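Local coordinates for 3-keto-5-aminohexanoate cleavage protein (Archaeoglobus fulgidus, PDB 3LOT) that probably cleaves 3-keto-5-aminohexanoate as a zinc-dependent member of the beta-keto acid cleavage enzyme family, at residues Asp6-Thr11 / Arg285-Leu290; Gln33-Ala38 / Lys76-Val81; Val39-Ala44 / Glu278-Met283; Phe114-Met119 / Gly191-Pro196; Ile123-Lys128 / Gly204-Ile209. All coordinates share one frame; numbering follows the deposited sequence.

Contact 1 (Asp6-Thr11 / Arg285-Leu290); sequences DVVIVT and RIVKEL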
# COMPACT_ATOMS: atom_id res chain seq x y z
N ASP D 6 7.63 12.98 21.03
CA ASP D 6 8.52 12.04 21.71
C ASP D 6 7.89 11.41 22.97
O ASP D 6 8.58 10.74 23.72
CB ASP D 6 9.82 12.76 22.06
CG ASP D 6 9.69 13.68 23.27
OD1 ASP D 6 8.80 14.58 23.23
OD2 ASP D 6 10.46 13.47 24.26
N VAL D 7 6.60 11.65 23.21
CA VAL D 7 5.89 11.05 24.32
C VAL D 7 4.90 10.01 23.79
O VAL D 7 4.01 10.34 22.99
CB VAL D 7 5.14 12.10 25.19
CG1 VAL D 7 4.37 11.38 26.32
CG2 VAL D 7 6.11 13.15 25.77
N VAL D 8 5.05 8.78 24.31
CA VAL D 8 4.27 7.62 23.89
C VAL D 8 3.40 7.20 25.08
O VAL D 8 3.93 7.00 26.20
CB VAL D 8 5.19 6.42 23.49
CG1 VAL D 8 4.36 5.14 23.16
CG2 VAL D 8 6.03 6.77 22.33
N ILE D 9 2.09 7.10 24.85
CA ILE D 9 1.16 6.48 25.82
C ILE D 9 1.32 4.96 25.77
O ILE D 9 1.08 4.34 24.74
CB ILE D 9 -0.32 6.87 25.56
CG1 ILE D 9 -0.48 8.40 25.59
CG2 ILE D 9 -1.25 6.16 26.58
CD1 ILE D 9 -1.94 8.89 25.32
N VAL D 10 1.82 4.36 26.84
CA VAL D 10 1.82 2.93 27.03
C VAL D 10 0.63 2.49 27.91
O VAL D 10 0.52 2.88 29.11
CB VAL D 10 3.13 2.46 27.65
CG1 VAL D 10 3.16 0.90 27.68
CG2 VAL D 10 4.35 2.97 26.83
N THR D 11 -0.28 1.69 27.32
CA THR D 11 -1.44 1.18 28.03
C THR D 11 -1.16 -0.23 28.45
O THR D 11 -0.57 -1.00 27.68
CB THR D 11 -2.71 1.19 27.17
OG1 THR D 11 -3.03 2.55 26.85
CG2 THR D 11 -3.87 0.54 27.96
N ARG D 285 11.58 0.08 27.74
CA ARG D 285 12.95 0.02 27.25
C ARG D 285 13.02 0.31 25.76
O ARG D 285 13.90 1.06 25.32
CB ARG D 285 13.58 -1.33 27.58
CG ARG D 285 13.94 -1.48 29.06
CD ARG D 285 14.90 -2.63 29.27
NE ARG D 285 14.32 -3.91 28.89
CZ ARG D 285 13.57 -4.69 29.69
NH1 ARG D 285 13.28 -4.35 30.93
NH2 ARG D 285 13.10 -5.83 29.23
N ILE D 286 12.11 -0.26 24.97
CA ILE D 286 12.14 -0.08 23.51
C ILE D 286 11.76 1.37 23.18
O ILE D 286 12.42 2.03 22.38
CB ILE D 286 11.15 -1.08 22.83
CG1 ILE D 286 11.66 -2.53 23.02
CG2 ILE D 286 10.95 -0.75 21.34
CD1 ILE D 286 10.57 -3.59 22.64
N VAL D 287 10.72 1.88 23.81
CA VAL D 287 10.31 3.26 23.60
C VAL D 287 11.52 4.18 23.84
O VAL D 287 11.76 5.11 23.10
CB VAL D 287 9.13 3.65 24.53
CG1 VAL D 287 8.98 5.16 24.68
CG2 VAL D 287 7.82 3.00 24.03
N LYS D 288 12.29 3.92 24.89
CA LYS D 288 13.41 4.78 25.21
C LYS D 288 14.58 4.63 24.25
O LYS D 288 15.25 5.63 23.94
CB LYS D 288 13.85 4.57 26.67
CG LYS D 288 12.86 5.16 27.67
CD LYS D 288 13.30 4.82 29.12
CE LYS D 288 12.34 5.37 30.19
NZ LYS D 288 12.75 4.82 31.52
N GLU D 289 14.84 3.42 23.75
CA GLU D 289 15.85 3.28 22.71
C GLU D 289 15.50 4.09 21.47
O GLU D 289 16.39 4.61 20.80
CB GLU D 289 16.09 1.82 22.31
CG GLU D 289 16.80 1.02 23.35
CD GLU D 289 18.23 1.48 23.67
OE1 GLU D 289 18.80 2.38 23.02
OE2 GLU D 289 18.80 0.89 24.61
N LEU D 290 14.22 4.22 21.18
CA LEU D 290 13.80 4.99 20.02
C LEU D 290 13.72 6.48 20.32
O LEU D 290 13.16 7.20 19.54
CB LEU D 290 12.49 4.46 19.50
CG LEU D 290 12.52 3.04 18.91
CD1 LEU D 290 11.07 2.57 18.61
CD2 LEU D 290 13.45 2.93 17.69

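Contact 2 (Gln33-Ala38 / Lys76-Val81); sequences QIVEEA and KKQSDV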
# COMPACT_ATOMS: atom_id res chain seq x y z
N GLN D 33 -5.89 -9.29 42.81
CA GLN D 33 -4.81 -9.51 41.86
C GLN D 33 -4.82 -8.52 40.71
O GLN D 33 -3.79 -7.99 40.33
CB GLN D 33 -4.87 -10.92 41.27
CG GLN D 33 -4.48 -11.98 42.23
CD GLN D 33 -4.74 -13.36 41.66
OE1 GLN D 33 -5.21 -13.50 40.53
NE2 GLN D 33 -4.38 -14.37 42.41
N ILE D 34 -5.99 -8.24 40.16
CA ILE D 34 -6.11 -7.24 39.10
C ILE D 34 -5.66 -5.86 39.61
O ILE D 34 -4.92 -5.15 38.91
CB ILE D 34 -7.58 -7.21 38.50
CG1 ILE D 34 -7.91 -8.52 37.80
CG2 ILE D 34 -7.77 -6.00 37.55
CD1 ILE D 34 -9.46 -8.83 37.77
N VAL D 35 -6.08 -5.49 40.82
CA VAL D 35 -5.71 -4.21 41.41
C VAL D 35 -4.18 -4.07 41.56
O VAL D 35 -3.60 -3.10 41.12
CB VAL D 35 -6.38 -4.02 42.79
CG1 VAL D 35 -5.82 -2.76 43.50
CG2 VAL D 35 -7.87 -3.95 42.68
N GLU D 36 -3.55 -5.08 42.14
CA GLU D 36 -2.11 -5.06 42.38
C GLU D 36 -1.32 -5.04 41.08
O GLU D 36 -0.34 -4.30 40.95
CB GLU D 36 -1.67 -6.25 43.25
CG GLU D 36 -2.05 -6.11 44.68
CD GLU D 36 -1.41 -4.85 45.32
OE1 GLU D 36 -0.14 -4.73 45.22
OE2 GLU D 36 -2.18 -4.00 45.91
N GLU D 37 -1.77 -5.81 40.08
CA GLU D 37 -1.11 -5.81 38.79
C GLU D 37 -1.29 -4.50 38.05
O GLU D 37 -0.38 -4.09 37.38
CB GLU D 37 -1.64 -6.92 37.92
CG GLU D 37 -1.11 -8.25 38.31
CD GLU D 37 0.30 -8.47 37.73
OE1 GLU D 37 0.43 -8.87 36.52
OE2 GLU D 37 1.25 -8.23 38.52
N ALA D 38 -2.44 -3.83 38.19
CA ALA D 38 -2.64 -2.53 37.57
C ALA D 38 -1.66 -1.49 38.17
O ALA D 38 -1.06 -0.70 37.44
CB ALA D 38 -4.07 -2.07 37.73
N LYS D 76 -7.48 3.34 42.28
CA LYS D 76 -7.44 4.82 42.47
C LYS D 76 -6.86 5.24 43.84
O LYS D 76 -6.18 6.25 43.93
CB LYS D 76 -8.84 5.42 42.25
CG LYS D 76 -8.98 6.93 42.42
CD LYS D 76 -10.41 7.30 42.09
CE LYS D 76 -10.80 8.68 42.54
NZ LYS D 76 -10.77 8.72 44.00
N LYS D 77 -7.12 4.45 44.89
CA LYS D 77 -6.48 4.68 46.18
C LYS D 77 -4.96 4.68 46.12
O LYS D 77 -4.32 5.44 46.84
CB LYS D 77 -6.88 3.61 47.19
CG LYS D 77 -8.22 3.86 47.81
CD LYS D 77 -8.52 2.75 48.82
CE LYS D 77 -10.00 2.71 49.13
NZ LYS D 77 -10.29 1.61 50.08
N GLN D 78 -4.39 3.79 45.32
CA GLN D 78 -2.95 3.62 45.24
C GLN D 78 -2.28 4.40 44.11
O GLN D 78 -1.08 4.67 44.17
CB GLN D 78 -2.60 2.15 45.08
CG GLN D 78 -3.07 1.29 46.23
CD GLN D 78 -2.55 -0.09 46.09
OE1 GLN D 78 -1.38 -0.28 45.86
NE2 GLN D 78 -3.43 -1.08 46.20
N SER D 79 -3.02 4.77 43.07
CA SER D 79 -2.36 5.29 41.87
C SER D 79 -3.19 6.33 41.15
O SER D 79 -4.42 6.27 41.20
CB SER D 79 -2.05 4.11 40.93
OG SER D 79 -1.52 4.58 39.71
N ASP D 80 -2.51 7.27 40.49
CA ASP D 80 -3.18 8.25 39.62
C ASP D 80 -3.33 7.77 38.16
O ASP D 80 -3.76 8.52 37.29
CB ASP D 80 -2.53 9.65 39.70
CG ASP D 80 -1.14 9.72 39.11
OD1 ASP D 80 -0.54 8.67 38.86
OD2 ASP D 80 -0.63 10.87 38.90
N VAL D 81 -2.95 6.53 37.91
CA VAL D 81 -3.11 5.93 36.60
C VAL D 81 -4.49 6.16 36.02
O VAL D 81 -5.50 6.17 36.76
CB VAL D 81 -2.82 4.41 36.64
CG1 VAL D 81 -3.94 3.66 37.39
CG2 VAL D 81 -2.60 3.85 35.23

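Contact 3 (Val39-Ala44 / Glu278-Met283); sequences VKAAEA and EQVEKM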
# COMPACT_ATOMS: atom_id res chain seq x y z
N VAL D 39 -1.54 -1.49 39.51
CA VAL D 39 -0.70 -0.52 40.26
C VAL D 39 0.78 -0.79 39.91
O VAL D 39 1.57 0.13 39.61
CB VAL D 39 -1.00 -0.55 41.77
CG1 VAL D 39 -0.08 0.41 42.52
CG2 VAL D 39 -2.48 -0.17 42.01
N LYS D 40 1.16 -2.06 39.88
CA LYS D 40 2.50 -2.41 39.42
C LYS D 40 2.75 -1.97 37.97
O LYS D 40 3.83 -1.51 37.66
CB LYS D 40 2.76 -3.90 39.58
CG LYS D 40 2.88 -4.28 41.08
CD LYS D 40 3.00 -5.77 41.34
CE LYS D 40 2.52 -6.10 42.77
NZ LYS D 40 2.69 -7.53 43.13
N ALA D 41 1.77 -2.11 37.09
CA ALA D 41 1.95 -1.72 35.69
C ALA D 41 2.16 -0.20 35.53
O ALA D 41 3.06 0.26 34.79
CB ALA D 41 0.74 -2.20 34.86
N ALA D 42 1.37 0.55 36.30
CA ALA D 42 1.50 2.00 36.39
C ALA D 42 2.88 2.42 36.81
O ALA D 42 3.46 3.31 36.22
CB ALA D 42 0.47 2.57 37.36
N GLU D 43 3.39 1.78 37.85
CA GLU D 43 4.69 2.10 38.38
C GLU D 43 5.79 1.73 37.41
O GLU D 43 6.85 2.34 37.44
CB GLU D 43 4.88 1.40 39.72
CG GLU D 43 4.02 2.06 40.84
CD GLU D 43 4.23 1.38 42.22
OE1 GLU D 43 5.15 0.51 42.30
OE2 GLU D 43 3.49 1.72 43.20
N ALA D 44 5.52 0.79 36.51
CA ALA D 44 6.46 0.41 35.44
C ALA D 44 6.42 1.36 34.22
O ALA D 44 7.19 1.20 33.29
CB ALA D 44 6.20 -1.05 35.00
N GLU D 278 6.31 -6.89 33.76
CA GLU D 278 7.41 -7.34 32.93
C GLU D 278 7.34 -6.90 31.45
O GLU D 278 8.34 -6.55 30.84
CB GLU D 278 7.52 -8.87 33.01
CG GLU D 278 8.83 -9.39 32.62
CD GLU D 278 8.86 -10.93 32.50
OE1 GLU D 278 7.81 -11.59 32.58
OE2 GLU D 278 9.96 -11.48 32.31
N GLN D 279 6.14 -6.97 30.88
CA GLN D 279 5.88 -6.53 29.52
C GLN D 279 5.93 -5.00 29.43
O GLN D 279 6.45 -4.45 28.46
CB GLN D 279 4.50 -7.03 29.07
CG GLN D 279 4.43 -8.53 28.80
CD GLN D 279 3.01 -9.01 28.49
OE1 GLN D 279 2.05 -8.25 28.62
NE2 GLN D 279 2.88 -10.25 28.06
N VAL D 280 5.37 -4.31 30.41
CA VAL D 280 5.47 -2.85 30.44
C VAL D 280 6.93 -2.38 30.48
O VAL D 280 7.32 -1.52 29.72
CB VAL D 280 4.68 -2.22 31.59
CG1 VAL D 280 4.94 -0.70 31.66
CG2 VAL D 280 3.21 -2.54 31.44
N GLU D 281 7.76 -2.98 31.36
CA GLU D 281 9.18 -2.63 31.44
C GLU D 281 9.89 -2.82 30.11
O GLU D 281 10.68 -1.98 29.72
CB GLU D 281 9.89 -3.44 32.52
CG GLU D 281 9.35 -3.12 33.87
CD GLU D 281 9.71 -4.12 34.98
OE1 GLU D 281 10.24 -5.23 34.74
OE2 GLU D 281 9.47 -3.75 36.15
N LYS D 282 9.60 -3.92 29.44
CA LYS D 282 10.17 -4.21 28.09
C LYS D 282 9.80 -3.16 27.05
O LYS D 282 10.66 -2.65 26.31
CB LYS D 282 9.72 -5.58 27.62
CG LYS D 282 10.27 -6.00 26.25
CD LYS D 282 9.97 -7.48 26.05
CE LYS D 282 10.72 -8.07 24.89
NZ LYS D 282 12.13 -8.21 25.27
N MSE D 283 8.52 -2.81 27.00
CA MSE D 283 8.06 -1.90 25.98
C MSE D 283 8.64 -0.52 26.28
O MSE D 283 9.03 0.18 25.35
CB MSE D 283 6.53 -1.87 25.91
CG MSE D 283 5.98 -1.03 24.75
SE MSE D 283 6.49 -1.81 23.00
CE MSE D 283 7.13 -0.28 22.37

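Contact 4 (Phe114-Met119 / Gly191-Pro196); sequences FNMGSM and GYLEPP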
# COMPACT_ATOMS: atom_id res chain seq x y z
N PHE D 114 -14.99 0.97 23.37
CA PHE D 114 -16.14 1.24 22.52
C PHE D 114 -15.83 0.49 21.22
O PHE D 114 -15.22 1.06 20.33
CB PHE D 114 -16.20 2.76 22.26
CG PHE D 114 -17.51 3.27 21.75
CD1 PHE D 114 -17.97 2.93 20.51
CD2 PHE D 114 -18.24 4.15 22.52
CE1 PHE D 114 -19.15 3.45 20.02
CE2 PHE D 114 -19.43 4.71 22.06
CZ PHE D 114 -19.91 4.37 20.79
N ASN D 115 -16.24 -0.78 21.16
CA ASN D 115 -16.05 -1.68 20.00
C ASN D 115 -16.92 -1.36 18.75
O ASN D 115 -18.15 -1.19 18.85
CB ASN D 115 -16.30 -3.06 20.48
CG ASN D 115 -15.32 -3.44 21.56
OD1 ASN D 115 -14.17 -3.81 21.26
ND2 ASN D 115 -15.74 -3.32 22.85
N MSE D 116 -16.27 -1.26 17.61
CA MSE D 116 -16.89 -0.57 16.45
C MSE D 116 -17.51 -1.44 15.36
O MSE D 116 -17.77 -0.95 14.26
CB MSE D 116 -15.85 0.34 15.82
CG MSE D 116 -15.51 1.50 16.65
SE MSE D 116 -17.03 2.69 16.82
CE MSE D 116 -17.61 2.83 15.02
N GLY D 117 -17.80 -2.70 15.65
CA GLY D 117 -18.63 -3.49 14.73
C GLY D 117 -18.96 -4.87 15.23
O GLY D 117 -18.32 -5.34 16.16
N SER D 118 -19.96 -5.51 14.62
CA SER D 118 -20.31 -6.88 14.94
C SER D 118 -19.31 -7.79 14.21
O SER D 118 -18.89 -7.49 13.09
CB SER D 118 -21.72 -7.21 14.50
OG SER D 118 -22.62 -6.43 15.20
N MSE D 119 -18.88 -8.88 14.85
CA MSE D 119 -17.86 -9.72 14.21
C MSE D 119 -17.88 -11.10 14.84
O MSE D 119 -18.30 -11.26 15.97
CB MSE D 119 -16.46 -9.08 14.40
CG MSE D 119 -15.99 -9.00 15.83
SE MSE D 119 -14.40 -7.95 16.16
CE MSE D 119 -13.07 -9.18 15.42
N GLY D 191 -22.13 12.63 13.34
CA GLY D 191 -22.20 13.46 14.51
C GLY D 191 -22.25 12.71 15.83
O GLY D 191 -22.48 13.33 16.82
N TYR D 192 -22.05 11.39 15.86
CA TYR D 192 -22.24 10.66 17.13
C TYR D 192 -20.97 10.68 17.98
O TYR D 192 -21.06 10.68 19.22
CB TYR D 192 -22.66 9.22 16.91
CG TYR D 192 -24.01 9.09 16.31
CD1 TYR D 192 -25.16 9.26 17.08
CD2 TYR D 192 -24.16 8.77 14.98
CE1 TYR D 192 -26.42 9.14 16.51
CE2 TYR D 192 -25.41 8.65 14.40
CZ TYR D 192 -26.52 8.84 15.17
OH TYR D 192 -27.73 8.68 14.58
N LEU D 193 -19.81 10.72 17.32
CA LEU D 193 -18.53 10.64 18.01
C LEU D 193 -17.87 12.01 17.95
O LEU D 193 -17.75 12.61 16.89
CB LEU D 193 -17.68 9.56 17.34
CG LEU D 193 -18.27 8.15 17.36
CD1 LEU D 193 -17.38 7.14 16.56
CD2 LEU D 193 -18.48 7.64 18.82
N GLU D 194 -17.40 12.51 19.08
CA GLU D 194 -16.82 13.85 19.13
C GLU D 194 -15.30 13.81 18.94
O GLU D 194 -14.59 13.07 19.63
CB GLU D 194 -17.16 14.52 20.47
CG GLU D 194 -16.97 16.00 20.48
CD GLU D 194 -17.83 16.77 19.43
OE1 GLU D 194 -18.84 16.20 18.91
OE2 GLU D 194 -17.50 17.95 19.12
N PRO D 195 -14.79 14.66 18.04
CA PRO D 195 -13.36 14.66 17.79
C PRO D 195 -12.65 15.41 18.89
O PRO D 195 -13.27 16.18 19.58
CB PRO D 195 -13.25 15.45 16.50
CG PRO D 195 -14.30 16.41 16.58
CD PRO D 195 -15.46 15.66 17.21
N PRO D 196 -11.35 15.18 19.08
CA PRO D 196 -10.53 14.18 18.39
C PRO D 196 -10.83 12.77 18.88
O PRO D 196 -10.96 12.53 20.08
CB PRO D 196 -9.10 14.56 18.79
CG PRO D 196 -9.23 15.41 19.95
CD PRO D 196 -10.56 16.03 19.98

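Contact 5 (Ile123-Lys128 / Gly204-Ile209); sequences IHPLLK and GILGGI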
# COMPACT_ATOMS: atom_id res chain seq x y z
N ILE D 123 -12.00 -18.13 19.69
CA ILE D 123 -10.82 -18.72 20.35
C ILE D 123 -10.92 -20.22 20.57
O ILE D 123 -10.11 -20.80 21.27
CB ILE D 123 -10.53 -18.01 21.67
CG1 ILE D 123 -11.71 -18.12 22.68
CG2 ILE D 123 -10.15 -16.57 21.34
CD1 ILE D 123 -11.53 -17.20 23.90
N HIS D 124 -11.89 -20.86 19.95
CA HIS D 124 -11.99 -22.31 19.99
C HIS D 124 -10.72 -23.05 19.57
O HIS D 124 -10.51 -24.14 20.09
CB HIS D 124 -13.21 -22.85 19.23
CG HIS D 124 -13.20 -22.58 17.76
ND1 HIS D 124 -13.51 -21.35 17.22
CD2 HIS D 124 -12.91 -23.39 16.70
CE1 HIS D 124 -13.40 -21.41 15.91
NE2 HIS D 124 -13.05 -22.63 15.56
N PRO D 125 -9.86 -22.49 18.69
CA PRO D 125 -8.60 -23.20 18.38
C PRO D 125 -7.63 -23.43 19.59
O PRO D 125 -6.79 -24.35 19.55
CB PRO D 125 -7.96 -22.29 17.34
CG PRO D 125 -9.13 -21.65 16.66
CD PRO D 125 -10.02 -21.33 17.79
N LEU D 126 -7.73 -22.61 20.62
CA LEU D 126 -6.97 -22.80 21.87
C LEU D 126 -7.18 -24.14 22.54
O LEU D 126 -6.33 -24.57 23.33
CB LEU D 126 -7.26 -21.70 22.88
CG LEU D 126 -6.80 -20.33 22.41
CD1 LEU D 126 -7.24 -19.21 23.37
CD2 LEU D 126 -5.30 -20.39 22.21
N LEU D 127 -8.30 -24.80 22.23
CA LEU D 127 -8.59 -26.15 22.71
C LEU D 127 -7.60 -27.19 22.17
O LEU D 127 -7.49 -28.28 22.73
CB LEU D 127 -10.02 -26.56 22.36
CG LEU D 127 -11.14 -25.84 23.12
CD1 LEU D 127 -12.47 -26.12 22.48
CD2 LEU D 127 -11.17 -26.24 24.60
N LYS D 128 -6.90 -26.87 21.09
CA LYS D 128 -5.90 -27.79 20.56
C LYS D 128 -4.63 -27.68 21.38
O LYS D 128 -3.83 -28.61 21.42
CB LYS D 128 -5.60 -27.48 19.09
CG LYS D 128 -6.79 -27.65 18.18
CD LYS D 128 -6.45 -27.39 16.69
CE LYS D 128 -6.08 -25.93 16.38
NZ LYS D 128 -6.58 -25.45 15.01
N GLY D 204 -4.89 -9.57 15.06
CA GLY D 204 -4.64 -10.97 15.28
C GLY D 204 -5.81 -11.76 15.85
O GLY D 204 -5.62 -12.87 16.28
N ILE D 205 -7.00 -11.19 15.91
CA ILE D 205 -8.17 -11.94 16.36
C ILE D 205 -8.71 -12.78 15.20
O ILE D 205 -8.75 -12.32 14.04
CB ILE D 205 -9.29 -11.02 16.93
CG1 ILE D 205 -8.78 -10.23 18.13
CG2 ILE D 205 -10.53 -11.84 17.30
CD1 ILE D 205 -8.22 -11.03 19.24
N LEU D 206 -9.11 -14.02 15.51
CA LEU D 206 -9.75 -14.87 14.52
C LEU D 206 -11.16 -14.29 14.40
O LEU D 206 -11.97 -14.42 15.32
CB LEU D 206 -9.74 -16.35 14.95
CG LEU D 206 -10.50 -17.38 14.06
CD1 LEU D 206 -10.06 -17.30 12.61
CD2 LEU D 206 -10.43 -18.80 14.54
N GLY D 207 -11.44 -13.68 13.24
CA GLY D 207 -12.65 -12.90 13.03
C GLY D 207 -12.34 -11.47 12.66
O GLY D 207 -13.21 -10.72 12.21
N GLY D 208 -11.08 -11.09 12.86
CA GLY D 208 -10.59 -9.77 12.51
C GLY D 208 -9.39 -9.79 11.62
O GLY D 208 -9.00 -10.84 11.09
N ILE D 209 -8.80 -8.61 11.44
CA ILE D 209 -7.58 -8.47 10.64
C ILE D 209 -6.37 -9.10 11.34
O ILE D 209 -6.32 -9.15 12.56
CB ILE D 209 -7.32 -6.99 10.31
CG1 ILE D 209 -6.30 -6.89 9.20
CG2 ILE D 209 -6.89 -6.16 11.56
CD1 ILE D 209 -6.27 -5.53 8.43

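Contact 1 (Asp6-Thr11 / Arg285-Leu290)
Strand-to-helix packing of buried valines joins Val8 and Val10, on strand 7-13 at the start of the chain, to Val287 near the end of helix 276-289. The backbones come closest at Val8 and Val287, whose CA atoms are 7.5 Å apart, and each of these two side chains leaves its backbone toward the other segment. In Val8, CG1 stands opposite the backbone N (chi1 175°), which leaves CG2 beside that N; Val287 has the same disposition, turned a little further from the ideal (chi1 161°). The two isopropyl groups cross obliquely, so that methyls meet in two separate pairs: CG2 of Val8 lies 4.1 Å from CG1 of Val287, while CG1 of Val8 lies 4.2 Å from CG2 of Val287. CG1 of Val287 also faces CB of Val8 at 4.2 Å. Val10, one repeat further along the same face of the strand, adds a looser touch, its CG2 4.5 Å from CG2 of Val287. The contact belongs to a TIM barrel, in which a curled parallel sheet is wrapped in helices; here the first barrel strand meets the helix that follows the last one, 256-259. That last strand pairs in parallel with 7-13, and Val257 on it touches both Val8 and Val10. No hydrogen bond spans the two segments, and methyl-to-methyl packing carries the interaction. Elsewhere on helix 276-289, Arg285 forms a salt bridge with Glu289 of the second subunit, and Glu289 one with Arg285 of the second subunit.

Contact 2 (Gln33-Ala38 / Lys76-Val81)
Gln78 reaches across the side chain of Val35 at roughly a right angle, bringing its amide NE2 to 4.0 Å from Val35 CG1. Beyond CG the glutamine runs extended, long enough to span from helix 65-78 to helix 31-43. There NE2 donates a hydrogen bond to Glu36 OE2, with a separation of 3.2 Å and an N-H...O angle of 172°. The acceptor lies in the plane of the amide, and the donor approaches nearly along the C-O axis of the carboxylate oxygen; the carboxylate and amide planes are 28° apart. Glu36 leaves its helix pointing away from the partner segment, and a bend at chi2 (-60°) folds the carboxylate back to meet the glutamine. With an alanine at Glu36, the Gln78 amide would probably lose this acceptor and be free to turn over Val35. After Gln78, Ser79 OG accepts from Val81 N at 3.0 Å, an ST turn just before strand 82-85. Deeper in, Ala38 and Val81 both pack on Ile75, and Val81 also reaches Val49 of strand 48-54. A polar link near the surface above an aliphatic layer thus joins two helices that flank the same strand, in the repeating beta-alpha units of a TIM barrel.

Contact 3 (Val39-Ala44 / Glu278-Met283)
Val280 of helix 276-289 presses its branched side chain against Ala41, on helix 31-43, and Ala44, further along the chain. Its CG1 is placed opposite the backbone N (chi1 174°), with CG2 beside that N, and the two methyls divide the work. CG1 takes Ala44: it stands 3.6 Å from Ala44 CB and 3.4 Å from the carbonyl O of the same residue. That methyl also approaches the carbonyl O of Ala41 at 3.8 Å. CG2 turns instead to the methyl of Ala41, 4.2 Å from its CB. Ala44 points its CB toward the opposite helix, and with only a methyl there the backbones can come very near, the CA atoms of Ala44 and Glu281 being 5.7 Å apart. Glu281 touches with its aliphatic part rather than its charge. Its CG, held beside the backbone N and opposite the carbonyl carbon (chi1 -64°), lies 3.9 Å from Ala44 CB, and the chain then runs extended, carrying the carboxylate onward. Ala44 thus has Val280 CG1 and Glu281 CG about its single methyl. No hydrogen bond crosses between the segments; the interface consists of van der Waals contacts, apolar carbon to carbon and methyl to carbonyl oxygen. Beneath the pair, Cys12 of strand 7-13 touches both Ala41 and Val280, and Val259 of strand 256-259 touches Val280 as well. The helix following the first barrel strand and the helix following the last are therefore side by side over the seam where the TIM barrel closes, with helix 243-252 flanking 276-289 through Met283 and Lys282.

Contact 4 (Phe114-Met119 / Gly191-Pro196)
Leu193 directs its CB toward strand 111-115 and the loop that follows, meeting Phe114 and Met116 with its two methyls. CB and CG act as the stalk, and contact begins where the side chain forks. CD1 continues the chain opposite CA (chi2 176°) and ends 4.5 Å from the selenium of Met116, a selenomethionine in this crystal. CD2, the other branch, sits 4.1 Å from CZ, the far corner of the Phe114 ring. Met116 curls, all three of its torsions near -60°, which brings SE to the leucine. The setting is the space between the strands and the surrounding helices of a TIM barrel: strand 111-115 pairs with 170-175, and Leu193 lies in the loop that leads from helix 178-189 into strand 197-203. Phe114 also meets Phe164 edge-to-face, packing against helix 154-166, and Leu173 of the neighbouring strand touches both Phe114 and Met116. Leu193 itself is backed by Met187. Just upstream, Gly191 ends helix 178-189 in a Schellman motif, with positive phi.

Contact 5 (Ile123-Lys128 / Gly204-Ile209)
Leu206 holds CG opposite its backbone N (chi1 175°), and with chi2 at 53° its CD2 methyl continues the chain opposite CA, at the tip of an extended side chain aimed at His124 and Pro125. His124 takes the less roomy choice, its CG lodged between the backbone N and the carbonyl carbon (chi1 64°), which swings the imidazole over toward the leucine. The tip methyl then does all the touching: Leu206 CD2 is 3.8 Å from Pro125 CG and 4.1 Å from Pro125 CD, and it meets CE1 of the His124 ring at 4.2 Å, the leucine crossing that side chain at about a right angle. The pyrrolidine also packs on its own neighbour, with Pro125 CD 3.4 Å above one face of the imidazole, offset toward the rim. In this TIM barrel, 204-209 leads from barrel strand 197-203 to helix 213-226, and 123-128 lies between strand 119-120 and helix 137-144. The backbone of each loop is locally ordered. Residues 205-208 form a type II beta turn, with Gly207 supplying the positive phi it needs, while 124-128 coil through helical angles. The third subunit covers the cluster: its Phe154 touches His124 and Leu206, and its Phe186 touches Pro125. No hydrogen bond links 123-128 to 204-209, although the backbone of Leu206 bonds to Ala122 just before; between the segments the side chains meet by dispersion and shape, a largely apolar patch in which the histidine turns a ring carbon to the leucine.

From the N terminus, contact 1 opens on the first barrel strand and closes almost at the end of helix 276-289, so its loop encloses the other four. Helix 31-43 opens contacts 2 and 3 in succession; contact 2 closes first, at 76-81, while contact 3 runs on to 278-283, so the two cross, and they touch where Gln78 and Val39 meet. Contacts 1 and 3 share helix 276-289 and bring the barrel's two ends together. Within the span of contact 3, contacts 4 and 5 cross in turn, tying strand 111-115 and the following loops to those around strand 197-203; Met119 packs against Gly207 between them.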